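Local atomic coordinates of putative metalloprotease II (Bacteroides fragilis, PDB entry 4ON1), a protein that binds zinc and probably acts as a secreted metalloendopeptidase of the fragilysin group, cleaving peptide bonds within proteins. Residues Ile107-Lys112 with Ala116-Tyr121; Gly33-Ile38 with Tyr74-Gln79; Asp248-Gly253 with Gln267-Ser272; Asp274-Gln279 with Gly314-Ala319; Gly165-Lys170 with Ser326-Thr331. One frame throughout, in Å; residues are numbered along the deposited sequence.

Contact 1 (Ile107-Lys112 with Ala116-Tyr121)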
# COMPACT_ATOMS: atom_id res chain seq x y z
N ILE A 107 -10.36 7.82 -6.92
CA ILE A 107 -9.57 7.06 -7.88
C ILE A 107 -9.91 7.49 -9.31
O ILE A 107 -11.08 7.50 -9.71
CB ILE A 107 -9.82 5.54 -7.70
CG1 ILE A 107 -9.47 5.11 -6.27
CG2 ILE A 107 -9.05 4.72 -8.74
CD1 ILE A 107 -10.25 3.88 -5.79
N VAL A 108 -8.88 7.86 -10.08
CA VAL A 108 -9.05 8.23 -11.48
C VAL A 108 -8.04 7.49 -12.36
O VAL A 108 -6.84 7.54 -12.11
CB VAL A 108 -8.89 9.76 -11.69
CG1 VAL A 108 -10.07 10.50 -11.14
CG2 VAL A 108 -7.61 10.29 -11.03
N TYR A 109 -8.54 6.82 -13.39
CA TYR A 109 -7.69 6.15 -14.38
C TYR A 109 -7.67 6.93 -15.69
O TYR A 109 -8.69 7.48 -16.09
CB TYR A 109 -8.18 4.72 -14.63
CG TYR A 109 -7.63 3.72 -13.64
CD1 TYR A 109 -8.06 3.72 -12.31
CD2 TYR A 109 -6.70 2.77 -14.03
CE1 TYR A 109 -7.55 2.80 -11.41
CE2 TYR A 109 -6.21 1.85 -13.14
CZ TYR A 109 -6.63 1.87 -11.83
OH TYR A 109 -6.13 0.94 -10.95
N LYS A 110 -6.52 6.97 -16.35
CA LYS A 110 -6.42 7.73 -17.59
C LYS A 110 -7.25 7.10 -18.70
O LYS A 110 -7.96 7.79 -19.44
CB LYS A 110 -4.97 7.87 -18.04
CG LYS A 110 -4.84 8.67 -19.33
CD LYS A 110 -3.40 8.95 -19.70
CE LYS A 110 -2.60 7.67 -19.83
NZ LYS A 110 -1.20 7.93 -20.26
N ASP A 111 -7.17 5.78 -18.81
CA ASP A 111 -7.87 5.06 -19.86
C ASP A 111 -9.33 4.82 -19.46
O ASP A 111 -9.60 4.22 -18.41
CB ASP A 111 -7.16 3.74 -20.15
CG ASP A 111 -7.87 2.93 -21.22
OD1 ASP A 111 -7.53 3.10 -22.41
OD2 ASP A 111 -8.76 2.13 -20.87
N LYS A 112 -10.26 5.30 -20.27
CA LYS A 112 -11.68 5.19 -19.95
C LYS A 112 -12.16 3.75 -19.79
O LYS A 112 -12.94 3.45 -18.88
CB LYS A 112 -12.54 5.88 -21.02
CG LYS A 112 -14.03 5.60 -20.85
CD LYS A 112 -14.93 6.38 -21.80
CE LYS A 112 -16.40 6.19 -21.42
NZ LYS A 112 -17.31 7.17 -22.08
N ALA A 116 -13.67 2.01 -16.44
CA ALA A 116 -14.94 1.30 -16.40
C ALA A 116 -14.77 -0.07 -15.74
O ALA A 116 -15.61 -0.49 -14.94
CB ALA A 116 -15.53 1.14 -17.81
N GLU A 117 -13.67 -0.75 -16.06
CA GLU A 117 -13.38 -2.04 -15.45
C GLU A 117 -13.17 -1.89 -13.94
O GLU A 117 -13.65 -2.72 -13.16
CB GLU A 117 -12.16 -2.68 -16.11
CG GLU A 117 -12.41 -3.12 -17.55
CD GLU A 117 -11.14 -3.45 -18.30
OE1 GLU A 117 -11.23 -3.66 -19.53
OE2 GLU A 117 -10.06 -3.49 -17.68
N ILE A 118 -12.47 -0.84 -13.54
CA ILE A 118 -12.23 -0.60 -12.12
C ILE A 118 -13.55 -0.33 -11.39
O ILE A 118 -13.80 -0.88 -10.32
CB ILE A 118 -11.28 0.58 -11.90
CG1 ILE A 118 -9.89 0.28 -12.48
CG2 ILE A 118 -11.15 0.87 -10.40
CD1 ILE A 118 -9.20 -0.93 -11.83
N ALA A 119 -14.40 0.49 -11.99
CA ALA A 119 -15.69 0.80 -11.38
C ALA A 119 -16.56 -0.45 -11.23
O ALA A 119 -17.24 -0.62 -10.22
CB ALA A 119 -16.42 1.84 -12.20
N ASN A 120 -16.52 -1.33 -12.23
CA ASN A 120 -17.27 -2.59 -12.17
C ASN A 120 -16.79 -3.46 -11.02
O ASN A 120 -17.59 -4.11 -10.34
CB ASN A 120 -17.16 -3.37 -13.48
CG ASN A 120 -17.79 -2.66 -14.66
OD1 ASN A 120 -18.70 -1.85 -14.50
ND2 ASN A 120 -17.31 -2.97 -15.86
N TYR A 121 -15.47 -3.49 -10.81
CA TYR A 121 -14.91 -4.23 -9.70
C TYR A 121 -15.56 -3.77 -8.39
O TYR A 121 -16.04 -4.59 -7.61
CB TYR A 121 -13.39 -4.07 -9.64
CG TYR A 121 -12.79 -4.54 -8.32
CD1 TYR A 121 -12.34 -5.85 -8.17
CD2 TYR A 121 -12.71 -3.69 -7.22
CE1 TYR A 121 -11.81 -6.29 -6.97
CE2 TYR A 121 -12.18 -4.12 -6.02
CZ TYR A 121 -11.74 -5.42 -5.90
OH TYR A 121 -11.21 -5.84 -4.70
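A strand-to-helix turn in the fragilysin N-terminal domain brings Y109, at the end of strand 102-109, against I118 on helix 112-126. Y109 CG sits beside its backbone N, anti to the carbonyl carbon (chi1 -85°), which turns a ring face to the helix. The CG1 methylene of I118 lies over that face, 3.7 Å from the Y109 centroid and displaced toward the rim, a CH-pi contact in which the side chains cross at about a right angle. The CD1 methyl of I118 lies 3.7 Å from Y109 OH. Tyrosine suits this buried place because its ring offers isoleucine a flat apolar surface, while its hydroxyl reaches H218 for a hydrogen bond. Closer to the turn, A116 N donates to K112 O at 2.9 Å, an i to i+4 bond in the first turn of the helix. D111 is the N-cap, its OD2 accepting from R114 N. Strand end, capping aspartate and a helix folding back over the strand's last aromatic together make a capped beta-to-alpha connection.

Contact 2 (Gly33-Ile38 with Tyr74-Gln79)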
# COMPACT_ATOMS: atom_id res chain seq x y z
N GLY A 33 -2.95 16.78 -13.58
CA GLY A 33 -2.56 18.14 -13.92
C GLY A 33 -2.06 18.89 -12.70
O GLY A 33 -1.13 19.70 -12.78
N VAL A 34 -2.69 18.62 -11.56
CA VAL A 34 -2.25 19.20 -10.29
C VAL A 34 -0.99 18.51 -9.75
O VAL A 34 0.02 19.17 -9.48
CB VAL A 34 -3.37 19.12 -9.23
CG1 VAL A 34 -2.87 19.57 -7.86
CG2 VAL A 34 -4.58 19.95 -9.66
N LEU A 35 -1.04 17.19 -9.61
CA LEU A 35 0.04 16.44 -8.98
C LEU A 35 1.38 16.51 -9.72
O LEU A 35 2.43 16.54 -9.09
CB LEU A 35 -0.35 14.97 -8.80
CG LEU A 35 -1.54 14.71 -7.86
CD1 LEU A 35 -1.82 13.21 -7.70
CD2 LEU A 35 -1.31 15.35 -6.51
N SER A 36 1.34 16.56 -11.04
CA SER A 36 2.57 16.58 -11.83
C SER A 36 3.36 17.88 -11.67
O SER A 36 4.53 17.95 -12.07
CB SER A 36 2.26 16.36 -13.31
OG SER A 36 1.48 17.42 -13.82
N LYS A 37 2.75 18.92 -11.10
CA LYS A 37 3.44 20.20 -10.91
C LYS A 37 4.07 20.33 -9.52
O LYS A 37 4.69 21.34 -9.20
CB LYS A 37 2.49 21.37 -11.14
CG LYS A 37 1.96 21.49 -12.57
CD LYS A 37 0.91 22.59 -12.67
CE LYS A 37 0.35 22.69 -14.09
NZ LYS A 37 -0.04 21.33 -14.60
N ILE A 38 3.90 19.30 -8.70
CA ILE A 38 4.38 19.33 -7.32
C ILE A 38 5.67 18.54 -7.16
O ILE A 38 5.68 17.33 -7.34
CB ILE A 38 3.30 18.78 -6.36
CG1 ILE A 38 2.04 19.65 -6.44
CG2 ILE A 38 3.83 18.72 -4.94
CD1 ILE A 38 0.83 19.04 -5.76
N TYR A 74 4.74 8.39 -8.28
CA TYR A 74 5.10 9.37 -7.27
C TYR A 74 4.09 9.40 -6.13
O TYR A 74 2.89 9.21 -6.33
CB TYR A 74 5.26 10.75 -7.92
CG TYR A 74 6.30 10.79 -9.03
CD1 TYR A 74 7.66 10.74 -8.74
CD2 TYR A 74 5.92 10.85 -10.36
CE1 TYR A 74 8.61 10.76 -9.75
CE2 TYR A 74 6.86 10.88 -11.38
CZ TYR A 74 8.20 10.83 -11.07
OH TYR A 74 9.14 10.86 -12.07
N LEU A 75 4.60 9.60 -4.92
CA LEU A 75 3.76 9.69 -3.74
C LEU A 75 3.75 11.12 -3.22
O LEU A 75 4.72 11.85 -3.38
CB LEU A 75 4.25 8.74 -2.64
CG LEU A 75 4.31 7.24 -2.98
CD1 LEU A 75 4.73 6.42 -1.76
CD2 LEU A 75 2.96 6.77 -3.47
N PHE A 76 2.64 11.51 -2.60
CA PHE A 76 2.49 12.85 -2.06
C PHE A 76 1.81 12.73 -0.71
O PHE A 76 1.07 11.78 -0.48
CB PHE A 76 1.66 13.75 -2.98
CG PHE A 76 2.15 13.78 -4.40
CD1 PHE A 76 2.95 14.83 -4.85
CD2 PHE A 76 1.80 12.78 -5.30
CE1 PHE A 76 3.40 14.87 -6.16
CE2 PHE A 76 2.24 12.81 -6.61
CZ PHE A 76 3.05 13.86 -7.04
N GLU A 77 2.06 13.69 0.18
CA GLU A 77 1.40 13.70 1.47
C GLU A 77 1.17 15.12 2.01
O GLU A 77 1.89 16.06 1.67
CB GLU A 77 2.20 12.89 2.50
CG GLU A 77 3.53 13.53 2.89
CD GLU A 77 4.34 12.65 3.83
OE1 GLU A 77 3.79 11.65 4.35
OE2 GLU A 77 5.53 12.96 4.06
N GLY A 78 0.14 15.23 2.85
CA GLY A 78 -0.18 16.46 3.56
C GLY A 78 0.87 16.81 4.59
O GLY A 78 1.54 15.93 5.13
N GLN A 79 1.01 18.10 4.86
CA GLN A 79 2.07 18.58 5.73
C GLN A 79 1.88 18.39 7.22
O GLN A 79 2.76 17.86 7.90
CB GLN A 79 2.30 20.06 5.44
CG GLN A 79 3.14 20.23 4.21
CD GLN A 79 4.24 19.19 4.17
OE1 GLN A 79 4.19 18.25 3.39
NE2 GLN A 79 5.24 19.36 5.03
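A type I turn, L35 to I38, follows from helix 28-35 and is closed by a bond from I38 N to L35 O; it faces strand 71-78 with L35 and F76 nearest in register, their CA atoms 8.2 Å apart. No hydrogen bond joins the segments; F76 makes the connection with its side chain. CG beside the backbone N and anti to the carbonyl carbon (chi1 -52°) sends the F76 ring toward the turn, CZ and CE1 leading. L35 places its CD2 methyl over the centre of one ring face, 4.3 Å from the centroid, while its CB lies 4.0 Å from F76 CZ. I38 comes to the CD1-CE1 side of the ring, its CB 3.9 Å from F76 CE1. Two carbonyls meet the leading carbons as well, L35 O at 3.4 Å from F76 CZ and I38 O, at the ring edge and in its plane, at 3.6 Å from F76 CE1. Branched aliphatic residues suit a buried turn that packs against a flat ring, and I58 of strand 52-68 touches both. With one leucine methyl over the face, isoleucine carbons beside the rim and a carbonyl at the weakly positive C-H edge, the contact probably rests mainly on dispersion, aided by mild electrostatics.

Contact 3 (Asp248-Gly253 with Gln267-Ser272)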
# COMPACT_ATOMS: atom_id res chain seq x y z
N ASP A 248 4.99 -8.09 -12.99
CA ASP A 248 4.08 -9.20 -13.29
C ASP A 248 4.83 -10.52 -13.25
O ASP A 248 6.05 -10.57 -13.42
CB ASP A 248 3.41 -9.02 -14.66
CG ASP A 248 2.39 -7.89 -14.67
OD1 ASP A 248 1.34 -8.04 -14.01
OD2 ASP A 248 2.64 -6.86 -15.32
N SER A 249 4.09 -11.60 -13.02
CA SER A 249 4.65 -12.94 -12.99
C SER A 249 3.76 -13.89 -13.76
O SER A 249 2.69 -13.50 -14.23
CB SER A 249 4.79 -13.45 -11.55
OG SER A 249 3.53 -13.91 -11.10
N SER A 250 4.19 -15.13 -13.90
CA SER A 250 3.33 -16.16 -14.44
C SER A 250 2.99 -17.16 -13.34
O SER A 250 2.64 -18.31 -13.60
CB SER A 250 3.98 -16.85 -15.64
OG SER A 250 5.06 -17.67 -15.22
N HIS A 251 3.10 -16.71 -12.09
CA HIS A 251 2.83 -17.58 -10.95
C HIS A 251 1.38 -17.44 -10.50
O HIS A 251 0.96 -16.35 -10.10
CB HIS A 251 3.77 -17.28 -9.79
CG HIS A 251 3.46 -18.04 -8.54
ND1 HIS A 251 3.66 -19.40 -8.43
CD2 HIS A 251 2.98 -17.64 -7.34
CE1 HIS A 251 3.31 -19.80 -7.23
NE2 HIS A 251 2.89 -18.75 -6.54
N LYS A 252 0.63 -18.53 -10.58
CA LYS A 252 -0.77 -18.58 -10.15
C LYS A 252 -0.93 -19.28 -8.81
O LYS A 252 -0.04 -20.02 -8.37
CB LYS A 252 -1.62 -19.30 -11.20
CG LYS A 252 -1.50 -18.73 -12.59
CD LYS A 252 -2.27 -19.59 -13.59
CE LYS A 252 -2.02 -19.16 -15.03
NZ LYS A 252 -2.69 -20.07 -16.01
N GLY A 253 -2.08 -19.07 -8.16
CA GLY A 253 -2.41 -19.76 -6.92
C GLY A 253 -3.90 -20.04 -6.83
O GLY A 253 -4.69 -19.42 -7.57
N GLN A 267 8.01 -19.06 -3.28
CA GLN A 267 9.46 -19.05 -3.22
C GLN A 267 10.10 -20.01 -4.22
O GLN A 267 11.12 -19.69 -4.84
CB GLN A 267 9.93 -19.36 -1.81
CG GLN A 267 9.71 -18.20 -0.82
CD GLN A 267 10.05 -18.61 0.61
OE1 GLN A 267 9.41 -19.50 1.17
NE2 GLN A 267 11.06 -17.96 1.19
N ASN A 268 9.51 -21.19 -4.37
CA ASN A 268 9.99 -22.12 -5.38
C ASN A 268 9.87 -21.53 -6.78
O ASN A 268 10.74 -21.73 -7.62
CB ASN A 268 9.26 -23.46 -5.28
CG ASN A 268 9.77 -24.31 -4.12
OD1 ASN A 268 10.90 -24.13 -3.65
ND2 ASN A 268 8.94 -25.24 -3.66
N TYR A 269 8.79 -20.80 -7.04
CA TYR A 269 8.66 -20.12 -8.32
C TYR A 269 9.80 -19.11 -8.53
O TYR A 269 10.42 -19.08 -9.60
CB TYR A 269 7.31 -19.41 -8.44
CG TYR A 269 7.19 -18.55 -9.68
CD1 TYR A 269 6.86 -19.11 -10.91
CD2 TYR A 269 7.41 -17.18 -9.62
CE1 TYR A 269 6.75 -18.32 -12.06
CE2 TYR A 269 7.31 -16.38 -10.75
CZ TYR A 269 6.98 -16.95 -11.96
OH TYR A 269 6.88 -16.15 -13.07
N LEU A 270 10.08 -18.31 -7.51
CA LEU A 270 11.12 -17.29 -7.61
C LEU A 270 12.48 -17.89 -7.93
O LEU A 270 13.26 -17.32 -8.69
CB LEU A 270 11.22 -16.48 -6.31
CG LEU A 270 10.00 -15.66 -5.91
CD1 LEU A 270 10.21 -15.02 -4.54
CD2 LEU A 270 9.68 -14.59 -6.95
N ARG A 271 12.75 -19.06 -7.35
CA ARG A 271 14.07 -19.67 -7.44
C ARG A 271 14.41 -20.18 -8.83
O ARG A 271 15.58 -20.38 -9.14
CB ARG A 271 14.19 -20.80 -6.42
CG ARG A 271 14.42 -20.26 -5.02
CD ARG A 271 14.09 -21.26 -3.93
NE ARG A 271 14.31 -20.65 -2.62
CZ ARG A 271 13.67 -20.99 -1.50
NH1 ARG A 271 12.76 -21.95 -1.52
NH2 ARG A 271 13.94 -20.36 -0.37
N SER A 272 13.40 -20.37 -9.68
CA SER A 272 13.67 -20.79 -11.05
C SER A 272 13.17 -19.77 -12.06
O SER A 272 13.10 -20.04 -13.26
CB SER A 272 13.02 -22.15 -11.34
OG SER A 272 11.63 -22.12 -11.08
O HOH W 1 7.64 -17.46 -15.17
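Y269, on helix 259-271, reaches out to the loop 248-253, and each level of its side chain has a partner there. Its CB begins beside H251, 3.7 Å from H251 ND1. With CG swung away from its own backbone N (chi1 173°), the tyrosine then extends past the histidine, the two side chains running in opposite directions. H251 CB sits over the centre of the Y269 ring, 3.5 Å from the centroid and only 6° off the normal, a close CH-pi contact; the two rings themselves meet obliquely. Farther out, S249 CB is 3.9 Å from Y269 CE2, and S250 OG lies near the ring plane at the edge, 3.6 Å from Y269 CE1. At the tip, Y269 OH accepts an almost straight hydrogen bond from S250 N, 3.0 Å long, and a water bridges it to S250 OG, 2.6 Å from each oxygen. Tyrosine fits here because it joins a long apolar face to a polar end that can satisfy a loop amide. S249 shapes that loop: its OG accepts from H251 N and also bonds with K209 O. An ST turn, packed against a helix tyrosine that hydrogen-bonds its backbone, thus joins the loop after strand 240-248 to helix 259-271.

Contact 4 (Asp274-Gln279 with Gly314-Ala319)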
# COMPACT_ATOMS: atom_id res chain seq x y z
N ASP A 274 13.79 -16.82 -14.29
CA ASP A 274 14.97 -16.20 -14.88
C ASP A 274 14.90 -14.67 -14.86
O ASP A 274 15.93 -14.00 -14.90
CB ASP A 274 15.19 -16.73 -16.30
CG ASP A 274 14.05 -16.38 -17.24
OD1 ASP A 274 12.91 -16.23 -16.77
OD2 ASP A 274 14.31 -16.27 -18.46
N GLU A 275 13.69 -14.12 -14.78
CA GLU A 275 13.52 -12.67 -14.71
C GLU A 275 14.13 -12.06 -13.43
O GLU A 275 14.41 -10.86 -13.39
CB GLU A 275 12.04 -12.30 -14.86
CG GLU A 275 11.58 -12.23 -16.34
CD GLU A 275 10.06 -12.09 -16.55
OE1 GLU A 275 9.54 -10.96 -16.52
OE2 GLU A 275 9.40 -13.13 -16.77
N VAL A 276 14.32 -12.86 -12.39
CA VAL A 276 14.89 -12.33 -11.14
C VAL A 276 16.16 -13.07 -10.74
O VAL A 276 16.55 -13.09 -9.57
CB VAL A 276 13.88 -12.37 -9.95
CG1 VAL A 276 12.70 -11.45 -10.22
CG2 VAL A 276 13.39 -13.81 -9.69
N LYS A 277 16.81 -13.67 -11.73
CA LYS A 277 18.07 -14.38 -11.52
C LYS A 277 19.09 -13.46 -10.88
O LYS A 277 19.30 -12.34 -11.35
CB LYS A 277 18.64 -14.89 -12.85
CG LYS A 277 19.67 -15.99 -12.70
CD LYS A 277 20.12 -16.51 -14.05
CE LYS A 277 20.83 -15.41 -14.84
NZ LYS A 277 21.12 -15.75 -16.26
N GLY A 278 19.71 -13.92 -9.79
CA GLY A 278 20.72 -13.13 -9.11
C GLY A 278 20.19 -12.03 -8.21
O GLY A 278 20.98 -11.33 -7.57
N GLN A 279 18.87 -11.88 -8.14
CA GLN A 279 18.29 -10.89 -7.23
C GLN A 279 17.69 -11.56 -6.00
O GLN A 279 16.62 -11.17 -5.52
CB GLN A 279 17.23 -10.06 -7.95
CG GLN A 279 17.71 -9.40 -9.24
CD GLN A 279 16.66 -8.47 -9.83
OE1 GLN A 279 16.17 -7.55 -9.15
NE2 GLN A 279 16.29 -8.70 -11.08
N GLY A 314 19.88 -14.75 1.51
CA GLY A 314 19.80 -15.02 0.08
C GLY A 314 18.79 -16.09 -0.28
O GLY A 314 17.95 -16.46 0.54
N ASN A 315 18.85 -16.55 -1.53
CA ASN A 315 18.00 -17.63 -2.03
C ASN A 315 16.51 -17.38 -1.80
O ASN A 315 15.75 -18.31 -1.50
CB ASN A 315 18.40 -18.97 -1.39
CG ASN A 315 17.76 -20.17 -2.10
OD1 ASN A 315 17.20 -21.06 -1.47
ND2 ASN A 315 17.82 -20.16 -3.43
N PHE A 316 16.09 -16.12 -1.93
CA PHE A 316 14.68 -15.76 -1.84
C PHE A 316 14.04 -16.21 -0.52
O PHE A 316 12.84 -16.50 -0.47
CB PHE A 316 13.91 -16.34 -3.03
CG PHE A 316 14.47 -15.93 -4.37
CD1 PHE A 316 14.17 -14.69 -4.91
CD2 PHE A 316 15.34 -16.77 -5.06
CE1 PHE A 316 14.69 -14.30 -6.14
CE2 PHE A 316 15.88 -16.38 -6.29
CZ PHE A 316 15.55 -15.14 -6.83
N GLU A 317 14.83 -16.27 0.54
CA GLU A 317 14.33 -16.71 1.84
C GLU A 317 13.49 -15.65 2.53
O GLU A 317 12.71 -15.97 3.42
CB GLU A 317 15.49 -17.11 2.75
CG GLU A 317 16.11 -18.45 2.39
CD GLU A 317 17.45 -18.67 3.05
OE1 GLU A 317 17.78 -17.93 4.01
OE2 GLU A 317 18.18 -19.58 2.61
N VAL A 318 13.67 -14.39 2.13
CA VAL A 318 12.87 -13.31 2.68
C VAL A 318 11.69 -13.02 1.77
O VAL A 318 11.85 -12.44 0.70
CB VAL A 318 13.69 -12.01 2.89
CG1 VAL A 318 12.79 -10.89 3.43
CG2 VAL A 318 14.85 -12.25 3.83
N ALA A 319 10.51 -13.46 2.17
CA ALA A 319 9.35 -13.35 1.32
C ALA A 319 8.07 -13.28 2.12
O ALA A 319 8.04 -13.64 3.31
CB ALA A 319 9.28 -14.52 0.33
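F316 lays its ring end against the turn formed by V276 to Q279, overlapping the V276 side chain with CE1 and CZ, both 3.8 Å from V276 CG2. The two side chains cross at a slant, and the methyl that touches is the one lying between the valine's backbone N and carbonyl carbon. Beyond it the ring meets backbone: V276 O stands at the edge, in the ring plane, 3.6 Å from F316 CZ, and Q279 O comes to F316 CE1 at 3.7 Å. The slightly positive C-H edge probably gains a little from facing V276 O, while the valine methyl supplies apolar contact. V276 O is also the acceptor for Q279 N, at 3.0 Å, the bond that closes this type II turn, and G278 occupies its third position with phi 79°, a value that glycine adopts readily. Valine suits the start of the turn because its short branched side chain is buried against the ring without spreading far. Q279 contributes backbone here, its OE1 bonding with K282 and its carbonyl O with Y284 OH. The Y284 ring meets F316 edge-to-face, and L270 and R271 of helix 259-271 touch the phenylalanine too. F316, from the loop before strand 319-323, thus packs its ring end against a type II turn in the connection between helix 259-271 and strand 284-288.

Contact 5 (Gly165-Lys170 with Ser326-Thr331)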
# COMPACT_ATOMS: atom_id res chain seq x y z
N GLY A 165 -15.40 -1.58 7.91
CA GLY A 165 -16.42 -1.86 8.91
C GLY A 165 -17.35 -3.02 8.57
O GLY A 165 -17.97 -3.61 9.46
N ASN A 166 -17.44 -3.35 7.28
CA ASN A 166 -18.28 -4.45 6.82
C ASN A 166 -17.52 -5.78 6.71
O ASN A 166 -18.10 -6.80 6.33
CB ASN A 166 -18.93 -4.11 5.48
CG ASN A 166 -20.14 -3.20 5.64
OD1 ASN A 166 -20.13 -2.27 6.45
ND2 ASN A 166 -21.19 -3.48 4.88
N ASN A 167 -16.23 -5.76 7.03
CA ASN A 167 -15.41 -6.97 7.00
C ASN A 167 -15.64 -7.92 8.18
O ASN A 167 -15.87 -7.47 9.30
CB ASN A 167 -13.93 -6.61 6.98
CG ASN A 167 -13.44 -6.20 5.62
OD1 ASN A 167 -14.02 -6.57 4.59
ND2 ASN A 167 -12.34 -5.45 5.59
N PRO A 168 -15.58 -9.23 7.91
CA PRO A 168 -15.69 -10.25 8.96
C PRO A 168 -14.38 -10.43 9.73
O PRO A 168 -13.42 -9.70 9.49
CB PRO A 168 -16.05 -11.52 8.19
CG PRO A 168 -16.46 -11.05 6.81
CD PRO A 168 -15.63 -9.83 6.57
N PHE A 169 -14.36 -11.40 10.65
CA PHE A 169 -13.17 -11.81 11.40
C PHE A 169 -12.57 -10.72 12.29
O PHE A 169 -11.46 -10.87 12.81
CB PHE A 169 -12.09 -12.33 10.43
CG PHE A 169 -12.58 -13.41 9.50
CD1 PHE A 169 -12.76 -14.71 9.95
CD2 PHE A 169 -12.84 -13.12 8.17
CE1 PHE A 169 -13.21 -15.70 9.10
CE2 PHE A 169 -13.29 -14.11 7.30
CZ PHE A 169 -13.47 -15.40 7.77
N LYS A 170 -13.31 -9.63 12.48
CA LYS A 170 -12.86 -8.55 13.35
C LYS A 170 -12.74 -9.02 14.80
O LYS A 170 -13.70 -9.55 15.37
CB LYS A 170 -13.80 -7.35 13.26
CG LYS A 170 -13.54 -6.27 14.29
CD LYS A 170 -14.69 -5.28 14.37
CE LYS A 170 -14.46 -4.25 15.46
NZ LYS A 170 -15.58 -3.27 15.57
N SER A 326 -8.64 -3.13 -0.93
CA SER A 326 -8.96 -1.88 -0.23
C SER A 326 -9.54 -2.11 1.16
O SER A 326 -9.43 -1.25 2.03
CB SER A 326 -9.96 -1.06 -1.06
OG SER A 326 -9.48 -0.83 -2.37
N SER A 327 -10.19 -3.26 1.35
CA SER A 327 -10.74 -3.65 2.64
C SER A 327 -9.65 -3.95 3.65
O SER A 327 -9.90 -3.99 4.85
CB SER A 327 -11.64 -4.87 2.49
OG SER A 327 -12.68 -4.61 1.57
N HIS A 328 -8.44 -4.19 3.15
CA HIS A 328 -7.29 -4.48 4.02
C HIS A 328 -6.10 -3.61 3.66
O HIS A 328 -5.06 -4.11 3.22
CB HIS A 328 -6.92 -5.96 3.92
CG HIS A 328 -8.05 -6.88 4.27
ND1 HIS A 328 -8.37 -7.20 5.57
CD2 HIS A 328 -8.93 -7.54 3.49
CE1 HIS A 328 -9.40 -8.02 5.58
NE2 HIS A 328 -9.76 -8.25 4.33
N PRO A 329 -6.25 -2.29 3.87
CA PRO A 329 -5.32 -1.31 3.29
C PRO A 329 -3.90 -1.32 3.85
O PRO A 329 -3.03 -0.74 3.21
CB PRO A 329 -6.01 0.03 3.59
CG PRO A 329 -6.78 -0.24 4.87
CD PRO A 329 -7.28 -1.66 4.71
N TYR A 330 -3.65 -1.93 5.00
CA TYR A 330 -2.33 -1.82 5.61
C TYR A 330 -1.64 -3.18 5.73
O TYR A 330 -0.65 -3.32 6.45
CB TYR A 330 -2.44 -1.17 6.99
CG TYR A 330 -3.18 0.14 6.96
CD1 TYR A 330 -3.00 1.05 5.92
CD2 TYR A 330 -4.10 0.46 7.96
CE1 TYR A 330 -3.69 2.24 5.88
CE2 TYR A 330 -4.80 1.66 7.93
CZ TYR A 330 -4.58 2.54 6.89
OH TYR A 330 -5.27 3.73 6.85
N THR A 331 -2.17 -4.17 5.02
CA THR A 331 -1.71 -5.55 5.18
C THR A 331 -0.29 -5.72 4.68
O THR A 331 0.52 -6.43 5.29
CB THR A 331 -2.63 -6.54 4.45
OG1 THR A 331 -3.92 -6.48 5.04
CG2 THR A 331 -2.10 -7.97 4.56
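The amide of N167 carries the contact, meeting S327 and H328. Among polar approaches, N167 ND2 comes within 2.9 Å of S327 O, and the same nitrogen hydrogen-bonds with Y356 OH, which also makes a weak bond with S327 O. Asparagine suits this place, since its short amide can reach that tyrosine hydroxyl while lying flat beside the serine. S327 OG is taken up by Y126 OH, so the serine's polar end is held by a different residue. Van der Waals contact comes next: S327 CB packs against the flat amide, 3.2 Å from N167 ND2 and 3.6 Å from N167 OD1. The torsion of N167, with CG beside its backbone N (chi1 -79°), directs the group toward the serine. Over the imidazole face of H328, N167 ND2 stands 3.8 Å above the plane, displaced toward the rim, with H328 CE1 at 3.9 Å. Segment 326-331 then leads through a type I turn, H328 to T331, with Y330 as N-cap, into helix 331-340, which carries H334 and H338. This is loop-to-loop packing beside the start of the zinc-binding helix of an HExxH metalloprotease.

How the contacts relate
Contacts 1 and 2 both belong to the fragilysin N-terminal domain, where they pack a helix, or the turn after one, on strands; their centres lie 21 Å apart and they do not touch. Contacts 3 and 4 sit together in the metallopeptidase region, centres 11 Å apart, and join directly: Q267 NE2 is 2.8 Å from F316 O and R271 NH2 is 3.0 Å from N315 O, both probable hydrogen bonds. Contact 5 spans the longest separation in sequence, and both contacts 3 and 4 fall within that span. It comes within about 5 Å of contact 1 at the nearest atoms. It is also the contact near the metal site, with the H328 side chain about 12 Å from the zinc ion held by D176, H334, H338 and H344.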